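Local coordinates for fructooligosaccharide ABC transporter substrate-binding protein FusA (Streptococcus pneumoniae, PDB 5G60) that captures fructooligosaccharides, preferring tetrasaccharides and longer chains, and serves as the solute-binding subunit of an ABC importer that also contains FusB, FusC and MsmK, at residues D71-A76 / R424-Q429. Residues are numbered along the deposited sequence; the frame is centred on the assembly and turned at random.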
ATOM      1  N   ASP A  71     -14.972  -4.558  -9.562  1.00 28.64           N
ATOM      2  CA  ASP A  71     -14.485  -5.265 -10.746  1.00 28.99           C
ATOM      3  C   ASP A  71     -14.754  -6.749 -10.654  1.00 30.81           C
ATOM      4  O   ASP A  71     -15.248  -7.367 -11.584  1.00 28.36           O
ATOM      5  CB  ASP A  71     -12.981  -4.986 -10.997  1.00 30.11           C
ATOM      6  CG  ASP A  71     -12.747  -3.599 -11.583  1.00 33.68           C
ATOM      7  OD1 ASP A  71     -13.732  -2.928 -11.895  1.00 38.78           O
ATOM      8  OD2 ASP A  71     -11.610  -3.137 -11.741  1.00 38.32           O
ATOM      9  N   LEU A  72     -14.404  -7.309  -9.512  1.00 31.21           N
ATOM     10  CA  LEU A  72     -14.520  -8.724  -9.273  1.00 32.89           C
ATOM     11  C   LEU A  72     -15.974  -9.208  -9.411  1.00 31.22           C
ATOM     12  O   LEU A  72     -16.266 -10.144 -10.161  1.00 31.25           O
ATOM     13  CB  LEU A  72     -13.948  -8.983  -7.875  1.00 37.90           C
ATOM     14  CG  LEU A  72     -13.205 -10.230  -7.518  1.00 36.33           C
ATOM     15  CD1 LEU A  72     -12.089 -10.562  -8.500  1.00 36.44           C
ATOM     16  CD2 LEU A  72     -12.650  -9.984  -6.120  1.00 38.49           C
ATOM     17  N   MET A  73     -16.897  -8.528  -8.749  1.00 30.21           N
ATOM     18  CA  MET A  73     -18.302  -8.851  -8.875  1.00 29.53           C
ATOM     19  C   MET A  73     -18.869  -8.603 -10.275  1.00 31.65           C
ATOM     20  O   MET A  73     -19.647  -9.413 -10.762  1.00 33.33           O
ATOM     21  CB  MET A  73     -19.135  -8.127  -7.804  1.00 29.29           C
ATOM     22  CG  MET A  73     -18.760  -8.549  -6.381  1.00 32.85           C
ATOM     23  SD  MET A  73     -18.762 -10.345  -6.116  1.00 34.45           S
ATOM     24  CE  MET A  73     -20.492 -10.606  -6.465  1.00 33.62           C
ATOM     25  N   ASN A  74     -18.497  -7.494 -10.923  1.00 30.30           N
ATOM     26  CA  ASN A  74     -18.944  -7.247 -12.291  1.00 27.55           C
ATOM     27  C   ASN A  74     -18.515  -8.383 -13.220  1.00 26.73           C
ATOM     28  O   ASN A  74     -19.347  -8.926 -13.949  1.00 26.15           O
ATOM     29  CB  ASN A  74     -18.488  -5.875 -12.776  1.00 26.33           C
ATOM     30  CG  ASN A  74     -19.275  -4.766 -12.131  1.00 28.76           C
ATOM     31  OD1 ASN A  74     -20.280  -5.020 -11.436  1.00 28.59           O
ATOM     32  ND2 ASN A  74     -18.823  -3.525 -12.315  1.00 29.79           N
ATOM     33  N   TRP A  75     -17.250  -8.775 -13.129  1.00 25.80           N
ATOM     34  CA  TRP A  75     -16.710  -9.868 -13.914  1.00 29.03           C
ATOM     35  C   TRP A  75     -17.433 -11.214 -13.640  1.00 34.28           C
ATOM     36  O   TRP A  75     -17.647 -12.008 -14.578  1.00 35.38           O
ATOM     37  CB  TRP A  75     -15.209 -10.058 -13.614  1.00 26.73           C
ATOM     38  CG  TRP A  75     -14.330  -8.959 -14.017  1.00 24.49           C
ATOM     39  CD1 TRP A  75     -14.603  -7.940 -14.902  1.00 26.17           C
ATOM     40  CD2 TRP A  75     -12.998  -8.762 -13.583  1.00 23.89           C
ATOM     41  NE1 TRP A  75     -13.517  -7.102 -15.000  1.00 26.07           N
ATOM     42  CE2 TRP A  75     -12.510  -7.598 -14.220  1.00 24.54           C
ATOM     43  CE3 TRP A  75     -12.161  -9.450 -12.715  1.00 25.50           C
ATOM     44  CZ2 TRP A  75     -11.245  -7.115 -13.999  1.00 25.36           C
ATOM     45  CZ3 TRP A  75     -10.897  -8.950 -12.484  1.00 27.18           C
ATOM     46  CH2 TRP A  75     -10.451  -7.793 -13.131  1.00 24.70           C
ATOM     47  N   ALA A  76     -17.763 -11.480 -12.361  1.00 33.90           N
ATOM     48  CA  ALA A  76     -18.466 -12.702 -12.005  1.00 31.76           C
ATOM     49  C   ALA A  76     -19.844 -12.669 -12.608  1.00 32.84           C
ATOM     50  O   ALA A  76     -20.269 -13.641 -13.228  1.00 33.87           O
ATOM     51  CB  ALA A  76     -18.570 -12.848 -10.503  1.00 32.84           C
ATOM     52  N   ARG A 424     -12.283  -5.027   6.288  1.00 26.59           N
ATOM     53  CA  ARG A 424     -12.308  -5.388   4.884  1.00 28.52           C
ATOM     54  C   ARG A 424     -13.550  -6.171   4.514  1.00 32.88           C
ATOM     55  O   ARG A 424     -13.490  -7.378   4.294  1.00 41.55           O
ATOM     56  CB  ARG A 424     -11.050  -6.193   4.531  1.00 32.89           C
ATOM     57  CG  ARG A 424     -10.808  -6.417   3.026  1.00 36.60           C
ATOM     58  CD  ARG A 424     -10.536  -5.161   2.209  1.00 38.60           C
ATOM     59  NE  ARG A 424      -9.534  -4.296   2.832  1.00 41.10           N
ATOM     60  CZ  ARG A 424      -8.193  -4.403   2.719  1.00 42.69           C
ATOM     61  NH1 ARG A 424      -7.590  -5.356   1.968  1.00 39.86           N
ATOM     62  NH2 ARG A 424      -7.434  -3.525   3.386  1.00 38.21           N
ATOM     63  N   VAL A 425     -14.676  -5.488   4.408  1.00 27.11           N
ATOM     64  CA  VAL A 425     -15.908  -6.165   4.082  1.00 26.21           C
ATOM     65  C   VAL A 425     -16.005  -6.461   2.598  1.00 27.80           C
ATOM     66  O   VAL A 425     -15.301  -5.858   1.789  1.00 26.28           O
ATOM     67  CB  VAL A 425     -17.134  -5.342   4.508  1.00 27.28           C
ATOM     68  CG1 VAL A 425     -17.032  -5.070   5.993  1.00 28.91           C
ATOM     69  CG2 VAL A 425     -17.290  -4.051   3.695  1.00 27.60           C
ATOM     70  N   PHE A 426     -16.937  -7.344   2.256  1.00 27.31           N
ATOM     71  CA  PHE A 426     -17.249  -7.655   0.893  1.00 25.14           C
ATOM     72  C   PHE A 426     -18.684  -7.234   0.605  1.00 23.21           C
ATOM     73  O   PHE A 426     -19.599  -7.910   0.946  1.00 24.90           O
ATOM     74  CB  PHE A 426     -17.030  -9.143   0.693  1.00 26.36           C
ATOM     75  CG  PHE A 426     -16.679  -9.534  -0.702  1.00 28.90           C
ATOM     76  CD1 PHE A 426     -17.157  -8.827  -1.806  1.00 27.81           C
ATOM     77  CD2 PHE A 426     -15.937 -10.703  -0.920  1.00 30.57           C
ATOM     78  CE1 PHE A 426     -16.867  -9.240  -3.078  1.00 30.64           C
ATOM     79  CE2 PHE A 426     -15.668 -11.124  -2.207  1.00 30.41           C
ATOM     80  CZ  PHE A 426     -16.109 -10.380  -3.281  1.00 29.54           C
ATOM     81  N   MET A 427     -18.882  -6.078  -0.008  1.00 22.86           N
ATOM     82  CA  MET A 427     -20.217  -5.589  -0.198  1.00 23.94           C
ATOM     83  C   MET A 427     -20.921  -6.341  -1.323  1.00 24.85           C
ATOM     84  O   MET A 427     -20.279  -7.010  -2.166  1.00 24.81           O
ATOM     85  CB  MET A 427     -20.211  -4.120  -0.486  1.00 24.40           C
ATOM     86  CG  MET A 427     -19.575  -3.277   0.617  1.00 25.37           C
ATOM     87  SD  MET A 427     -19.750  -1.525   0.202  1.00 27.73           S
ATOM     88  CE  MET A 427     -19.041  -0.837   1.700  1.00 28.84           C
ATOM     89  N   THR A 428     -22.226  -6.196  -1.367  1.00 23.82           N
ATOM     90  CA  THR A 428     -22.999  -6.779  -2.464  1.00 26.37           C
ATOM     91  C   THR A 428     -22.647  -6.084  -3.786  1.00 32.47           C
ATOM     92  O   THR A 428     -22.093  -4.963  -3.789  1.00 27.79           O
ATOM     93  CB  THR A 428     -24.492  -6.602  -2.265  1.00 25.11           C
ATOM     94  OG1 THR A 428     -24.806  -5.208  -2.109  1.00 25.32           O
ATOM     95  CG2 THR A 428     -24.984  -7.409  -1.018  1.00 26.23           C
ATOM     96  N   GLN A 429     -23.008  -6.721  -4.904  1.00 34.56           N
ATOM     97  CA  GLN A 429     -22.672  -6.144  -6.200  1.00 37.07           C
ATOM     98  C   GLN A 429     -23.331  -4.779  -6.370  1.00 34.04           C
ATOM     99  O   GLN A 429     -22.660  -3.789  -6.818  1.00 31.46           O
ATOM    100  CB  GLN A 429     -23.008  -7.061  -7.378  1.00 39.92           C
ATOM    101  CG  GLN A 429     -22.245  -6.650  -8.647  1.00 43.88           C
ATOM    102  CD  GLN A 429     -23.079  -6.591  -9.915  1.00 48.84           C
ATOM    103  OE1 GLN A 429     -24.284  -6.382  -9.876  1.00 55.07           O
ATOM    104  NE2 GLN A 429     -22.421  -6.759 -11.058  1.00 47.25           N
TER
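M73, on helix 69-78, reaches F426 in the loop before helix 429-456 and Q429, the first residue of that helix: its thioether end lies beside the F426 ring, and its CB packs against the aliphatic part of Q429. SD comes within 3.7 Å of F426 CE1 and 4.8 Å of the ring centroid. The sulfur lies 62° off the ring normal, an oblique Met-aromatic contact. M73 bends at both chi2 and chi3, which folds the thioether back instead of extending it. On the F426 side CE1 and CZ, at the outer end of the ring, meet the sulfur. L72 adds a lighter contact at the same end, CD2 lying 4.5 Å from F426 CZ.

M73 CB and Q429 CG are 3.5 Å apart, where the two backbones draw nearest. One helix residue further on, at N74, the contact turns polar: the Q429 chain bends at chi2 (-134°) to bring its amide to that of N74. The side chains cross at about a right angle with their amide planes 88° apart, and N74 OD1 stands 2.8 Å from Q429 NE2.

The loop has anchors of its own: T428 caps the start of helix 429-456 through OG1 to the backbone N of D431, and R307 donates to the carbonyl oxygens of R424 and V425. L432 of that helix also touches M73. Helix 69-78 is thus joined to the start of the C-terminal helices in a way consistent with largely apolar packing of sulfur, ring and methylenes, flanked by two close, partly exposed amides, and no salt bridge joins the two segments.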